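Local atomic coordinates of SufC protein (PDB entry 2D2E), a protein that binds ATP and probably hydrolyses it as a cytoplasmic ABC-type ATPase of the Suf system, which is thought to assemble iron-sulfur clusters. Residues A[26-31]-A[161-166]; A[188-193]-A[210-215]. One frame throughout, in Å; residues are numbered along the deposited sequence.

Contact 1: A[26-31]-A[161-166]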
loop_
_atom_site.group_PDB
_atom_site.type_symbol
_atom_site.label_atom_id
_atom_site.label_comp_id
_atom_site.label_asym_id
_atom_site.label_seq_id
_atom_site.Cartn_x
_atom_site.Cartn_y
_atom_site.Cartn_z
ATOM N N VAL A 26 3.564 -6.439 -10.417
ATOM C CA VAL A 26 3.498 -4.977 -10.559
ATOM C C VAL A 26 4.887 -4.483 -10.980
ATOM O O VAL A 26 5.825 -4.480 -10.179
ATOM C CB VAL A 26 3.130 -4.260 -9.249
ATOM C CG1 VAL A 26 3.023 -2.741 -9.497
ATOM C CG2 VAL A 26 1.785 -4.775 -8.723
ATOM N N PRO A 27 5.037 -4.055 -12.242
ATOM C CA PRO A 27 6.355 -3.565 -12.677
ATOM C C PRO A 27 6.710 -2.261 -11.975
ATOM O O PRO A 27 5.841 -1.425 -11.748
ATOM C CB PRO A 27 6.166 -3.322 -14.173
ATOM C CG PRO A 27 5.063 -4.295 -14.570
ATOM C CD PRO A 27 4.100 -4.150 -13.376
ATOM N N LYS A 28 7.982 -2.091 -11.629
ATOM C CA LYS A 28 8.423 -0.844 -11.018
ATOM C C LYS A 28 8.140 0.225 -12.092
ATOM O O LYS A 28 8.446 0.036 -13.277
ATOM C CB LYS A 28 9.923 -0.919 -10.689
ATOM C CG LYS A 28 10.408 0.236 -9.812
ATOM C CD LYS A 28 11.915 0.144 -9.558
ATOM C CE LYS A 28 12.265 -1.084 -8.734
ATOM N NZ LYS A 28 13.734 -1.154 -8.415
ATOM N N GLY A 29 7.537 1.331 -11.676
ATOM C CA GLY A 29 7.174 2.399 -12.594
ATOM C C GLY A 29 5.661 2.422 -12.823
ATOM O O GLY A 29 5.110 3.402 -13.352
ATOM N N GLU A 30 4.982 1.359 -12.401
ATOM C CA GLU A 30 3.541 1.292 -12.592
ATOM C C GLU A 30 2.753 1.304 -11.291
ATOM O O GLU A 30 3.274 1.004 -10.217
ATOM C CB GLU A 30 3.161 0.033 -13.401
ATOM C CG GLU A 30 3.677 0.098 -14.844
ATOM C CD GLU A 30 3.273 -1.080 -15.727
ATOM O OE1 GLU A 30 2.391 -1.890 -15.365
ATOM O OE2 GLU A 30 3.854 -1.195 -16.835
ATOM N N VAL A 31 1.488 1.688 -11.415
ATOM C CA VAL A 31 0.550 1.719 -10.289
ATOM C C VAL A 31 -0.619 0.836 -10.704
ATOM O O VAL A 31 -1.298 1.084 -11.702
ATOM C CB VAL A 31 0.027 3.141 -9.985
ATOM C CG1 VAL A 31 -1.024 3.078 -8.870
ATOM C CG2 VAL A 31 1.174 4.039 -9.550
ATOM N N GLU A 161 10.567 7.143 1.221
ATOM C CA GLU A 161 10.977 6.739 -0.126
ATOM C C GLU A 161 11.047 5.241 -0.421
ATOM O O GLU A 161 12.079 4.726 -0.827
ATOM C CB GLU A 161 12.348 7.346 -0.444
ATOM C CG GLU A 161 12.389 8.851 -0.506
ATOM C CD GLU A 161 13.675 9.349 -1.124
ATOM O OE1 GLU A 161 14.755 9.023 -0.584
ATOM O OE2 GLU A 161 13.598 10.057 -2.150
ATOM N N PRO A 162 9.949 4.514 -0.194
ATOM C CA PRO A 162 9.970 3.073 -0.474
ATOM C C PRO A 162 10.002 2.830 -1.985
ATOM O O PRO A 162 9.673 3.722 -2.768
ATOM C CB PRO A 162 8.662 2.589 0.135
ATOM C CG PRO A 162 7.757 3.787 -0.078
ATOM C CD PRO A 162 8.628 4.955 0.283
ATOM N N THR A 163 10.403 1.632 -2.392
ATOM C CA THR A 163 10.422 1.283 -3.808
ATOM C C THR A 163 9.062 0.776 -4.222
ATOM O O THR A 163 8.623 1.035 -5.333
ATOM C CB THR A 163 11.477 0.202 -4.077
ATOM O OG1 THR A 163 12.762 0.724 -3.712
ATOM C CG2 THR A 163 11.501 -0.197 -5.531
ATOM N N TYR A 164 8.415 0.018 -3.332
ATOM C CA TYR A 164 7.073 -0.478 -3.622
ATOM C C TYR A 164 6.175 -0.180 -2.425
ATOM O O TYR A 164 6.625 -0.188 -1.288
ATOM C CB TYR A 164 7.056 -1.993 -3.842
ATOM C CG TYR A 164 7.813 -2.434 -5.068
ATOM C CD1 TYR A 164 9.143 -2.844 -4.979
ATOM C CD2 TYR A 164 7.205 -2.410 -6.319
ATOM C CE1 TYR A 164 9.853 -3.223 -6.110
ATOM C CE2 TYR A 164 7.911 -2.785 -7.463
ATOM C CZ TYR A 164 9.232 -3.192 -7.342
ATOM O OH TYR A 164 9.914 -3.579 -8.480
ATOM N N ALA A 165 4.907 0.092 -2.697
ATOM C CA ALA A 165 3.939 0.330 -1.628
ATOM C C ALA A 165 2.642 -0.377 -1.946
ATOM O O ALA A 165 2.130 -0.287 -3.060
ATOM C CB ALA A 165 3.671 1.839 -1.456
ATOM N N VAL A 166 2.103 -1.052 -0.938
ATOM C CA VAL A 166 0.833 -1.781 -1.077
ATOM C C VAL A 166 -0.084 -1.015 -0.145
ATOM O O VAL A 166 0.163 -0.980 1.075
ATOM C CB VAL A 166 0.979 -3.246 -0.603
ATOM C CG1 VAL A 166 -0.387 -3.974 -0.689
ATOM C CG2 VAL A 166 1.992 -3.968 -1.463
#

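Contact 2: A[188-193]-A[210-215]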
loop_
_atom_site.group_PDB
_atom_site.type_symbol
_atom_site.label_atom_id
_atom_site.label_comp_id
_atom_site.label_asym_id
_atom_site.label_seq_id
_atom_site.Cartn_x
_atom_site.Cartn_y
_atom_site.Cartn_z
ATOM N N ALA A 188 2.084 11.631 -6.330
ATOM C CA ALA A 188 3.334 12.354 -6.110
ATOM C C ALA A 188 4.564 11.422 -6.169
ATOM O O ALA A 188 5.664 11.850 -6.511
ATOM C CB ALA A 188 3.279 13.078 -4.780
ATOM N N MET A 189 4.370 10.149 -5.842
ATOM C CA MET A 189 5.445 9.156 -5.878
ATOM C C MET A 189 5.652 8.521 -7.245
ATOM O O MET A 189 6.681 7.870 -7.459
ATOM C CB MET A 189 5.161 8.007 -4.885
ATOM C CG MET A 189 5.283 8.410 -3.422
ATOM S SD MET A 189 6.985 8.845 -3.008
ATOM C CE MET A 189 7.803 7.247 -2.945
ATOM N N ARG A 190 4.677 8.671 -8.149
ATOM C CA ARG A 190 4.779 8.050 -9.474
ATOM C C ARG A 190 6.094 8.379 -10.140
ATOM O O ARG A 190 6.497 9.542 -10.211
ATOM C CB ARG A 190 3.661 8.508 -10.397
ATOM C CG ARG A 190 2.342 7.897 -10.147
ATOM C CD ARG A 190 1.458 8.236 -11.333
ATOM N NE ARG A 190 0.054 7.979 -11.073
ATOM C CZ ARG A 190 -0.647 7.005 -11.640
ATOM N NH1 ARG A 190 -0.078 6.179 -12.511
ATOM N NH2 ARG A 190 -1.920 6.872 -11.337
ATOM N N GLY A 191 6.739 7.348 -10.659
ATOM C CA GLY A 191 8.037 7.535 -11.286
ATOM C C GLY A 191 8.634 6.182 -11.619
ATOM O O GLY A 191 8.131 5.133 -11.185
ATOM N N PRO A 192 9.766 6.169 -12.332
ATOM C CA PRO A 192 10.423 4.928 -12.728
ATOM C C PRO A 192 10.968 4.067 -11.603
ATOM O O PRO A 192 11.229 2.884 -11.792
ATOM C CB PRO A 192 11.527 5.415 -13.676
ATOM C CG PRO A 192 11.858 6.778 -13.141
ATOM C CD PRO A 192 10.484 7.352 -12.840
ATOM N N ASN A 193 11.092 4.657 -10.425
ATOM C CA ASN A 193 11.668 3.977 -9.282
ATOM C C ASN A 193 10.655 3.612 -8.208
ATOM O O ASN A 193 11.028 3.307 -7.074
ATOM C CB ASN A 193 12.747 4.881 -8.681
ATOM C CG ASN A 193 13.742 5.368 -9.744
ATOM O OD1 ASN A 193 14.315 4.551 -10.471
ATOM N ND2 ASN A 193 13.933 6.688 -9.852
ATOM N N GLN A 210 -5.223 6.916 -11.488
ATOM C CA GLN A 210 -5.460 6.114 -12.678
ATOM C C GLN A 210 -4.492 4.912 -12.697
ATOM O O GLN A 210 -3.278 5.092 -12.731
ATOM C CB GLN A 210 -5.243 6.972 -13.917
ATOM C CG GLN A 210 -5.316 6.159 -15.197
ATOM C CD GLN A 210 -5.666 6.992 -16.414
ATOM O OE1 GLN A 210 -6.169 8.109 -16.288
ATOM N NE2 GLN A 210 -5.431 6.466 -17.603
ATOM N N PRO A 211 -5.018 3.677 -12.684
ATOM C CA PRO A 211 -4.149 2.498 -12.695
ATOM C C PRO A 211 -3.706 2.062 -14.097
ATOM O O PRO A 211 -4.450 2.223 -15.075
ATOM C CB PRO A 211 -5.013 1.425 -12.029
ATOM C CG PRO A 211 -6.405 1.774 -12.535
ATOM C CD PRO A 211 -6.429 3.309 -12.431
ATOM N N ASP A 212 -2.496 1.535 -14.178
ATOM C CA ASP A 212 -1.966 1.016 -15.434
ATOM C C ASP A 212 -2.584 -0.349 -15.702
ATOM O O ASP A 212 -2.723 -0.770 -16.856
ATOM C CB ASP A 212 -0.450 0.881 -15.343
ATOM C CG ASP A 212 0.214 2.208 -15.163
ATOM O OD1 ASP A 212 0.085 3.071 -16.070
ATOM O OD2 ASP A 212 0.844 2.410 -14.118
ATOM N N LYS A 213 -2.970 -1.042 -14.632
ATOM C CA LYS A 213 -3.566 -2.378 -14.747
ATOM C C LYS A 213 -4.457 -2.616 -13.532
ATOM O O LYS A 213 -4.172 -2.114 -12.438
ATOM C CB LYS A 213 -2.464 -3.454 -14.806
ATOM C CG LYS A 213 -2.979 -4.890 -15.052
ATOM C CD LYS A 213 -1.797 -5.813 -15.358
ATOM C CE LYS A 213 -2.199 -7.253 -15.624
ATOM N NZ LYS A 213 -0.972 -8.061 -15.991
ATOM N N VAL A 214 -5.550 -3.336 -13.756
ATOM C CA VAL A 214 -6.495 -3.712 -12.716
ATOM C C VAL A 214 -6.548 -5.236 -12.621
ATOM O O VAL A 214 -6.709 -5.916 -13.644
ATOM C CB VAL A 214 -7.910 -3.205 -13.053
ATOM C CG1 VAL A 214 -8.915 -3.749 -12.019
ATOM C CG2 VAL A 214 -7.910 -1.683 -13.078
ATOM N N HIS A 215 -6.383 -5.767 -11.407
ATOM C CA HIS A 215 -6.461 -7.220 -11.145
ATOM C C HIS A 215 -7.712 -7.409 -10.296
ATOM O O HIS A 215 -7.957 -6.609 -9.400
ATOM C CB HIS A 215 -5.264 -7.685 -10.311
ATOM C CG HIS A 215 -3.940 -7.301 -10.881
ATOM N ND1 HIS A 215 -3.155 -8.172 -11.613
ATOM C CD2 HIS A 215 -3.256 -6.133 -10.826
ATOM C CE1 HIS A 215 -2.045 -7.557 -11.986
ATOM N NE2 HIS A 215 -2.082 -6.318 -11.520
HETATM O O HOH W 1 2.573 4.917 -13.980
#

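Contact 1: A[26-31]-A[161-166]
The aromatic ring of Y164 and the aliphatic chain of K28 meet at about a right angle, and these two residues contribute the largest shares of the surface buried between 26-31 and 161-166. K28 runs across the hydroxyl end of Y164, oblique to the ring: its CB is 3.5 Å from Y164 OH, and further along its CE returns to the same oxygen at 3.4 Å. The lysine chain leaves the backbone extended, with CG anti to the backbone N (chi1 -169°), and bends at chi3 (-66°), which brings CE against both the phenol oxygen and the methyl of T163. That methyl, CG2, presses on K28 CE at 3.4 Å, tighter than an ordinary carbon-carbon contact. On the other side of the ring plane, Y164 CE2 approaches the carbonyl O of V26 at 3.8 Å.

The backbones stay apart, the nearest CA atoms, those of K28 and Y164, being 7.5 Å from each other. K28 sits in a type II turn from P27 to E30, closed by E30 N to P27 O (3.0 Å). The contact joins this turn, between strand 16-27 of the antiparallel sheet and strand 31-35, to the start of strand 164-168, an outermost strand of the mixed sheet of the ABC ATPase core.

D65 OD2 forms a salt bridge with K28 NZ, and its OD1 is hydrogen-bonded to Y164 OH. Between the segments, lysine methylenes make van der Waals contact with a methyl and a phenol oxygen, while one carboxylate fixes both polar ends and probably favours the charged lysine.

Contact 2: A[188-193]-A[210-215]
R190 reaches across to the backbone of Q210 with the edge of its guanidinium group, and the carbonyl oxygen there is the main acceptor. NH2 donates a short, nearly straight bond of 2.6 Å to Q210 O, with an N-H...O angle of 169°. The oxygen lies in the guanidinium plane, whereas seen from the peptide the donor is tilted 33° from the carbonyl plane. NH1 adds a weak second bond to the same oxygen, so that both terminal nitrogens converge on one carbonyl.

The arginine gains this reach because its chain is extended from CG to NE, after a first torsion that sets CG anti to the carbonyl carbon (chi1 -76°). N187 takes the NE hydrogen through its OD1, which should limit rotation of the guanidinium.

D212 approaches the same group from a different direction. The two side chains run past each other in opposite senses, their flat groups almost perpendicular, and NH1 remains 4.2 Å from D212 OD2, beyond a salt bridge. A water spans this gap, donating to OD2 at 3.0 Å and accepting a weak bond from NH1 at 3.3 Å. The stronger partner of that carboxylate oxygen is the backbone N of V31. A leucine in place of R190 would probably leave the carbonyl of Q210 without these donors and the bridging water without its link to the helix side.

The arrangement is a surface tie between the loop after helix 176-189 and the loop entering strand 213-218, within the alpha/beta ATP-binding core of the P-loop NTPase fold, where helices pack against a central, largely parallel sheet.

Overall arrangement
Contacts 1 and 2 lie side by side, their centres about 7 Å apart, and the turn of 26-31 joins them. V31 O is 2.8 Å from D212 N, a probable hydrogen bond that ties strand 31-35 to the approach to strand 213-218, while E30 CA packs 3.3 Å from D212 OD2. On the other flank, K28 CG comes within 3.4 Å of P192 O, linking the lysine of contact 1 to the loop of contact 2. Strand 164-168 runs on through the chain to helix 176-189, and both contacts reach the same mixed sheet. Both lie away from the ADP-binding residues G39, G41, K42, S43 and T44, which follow the C-terminal end of strand 31-35, whereas the contacts gather near its start.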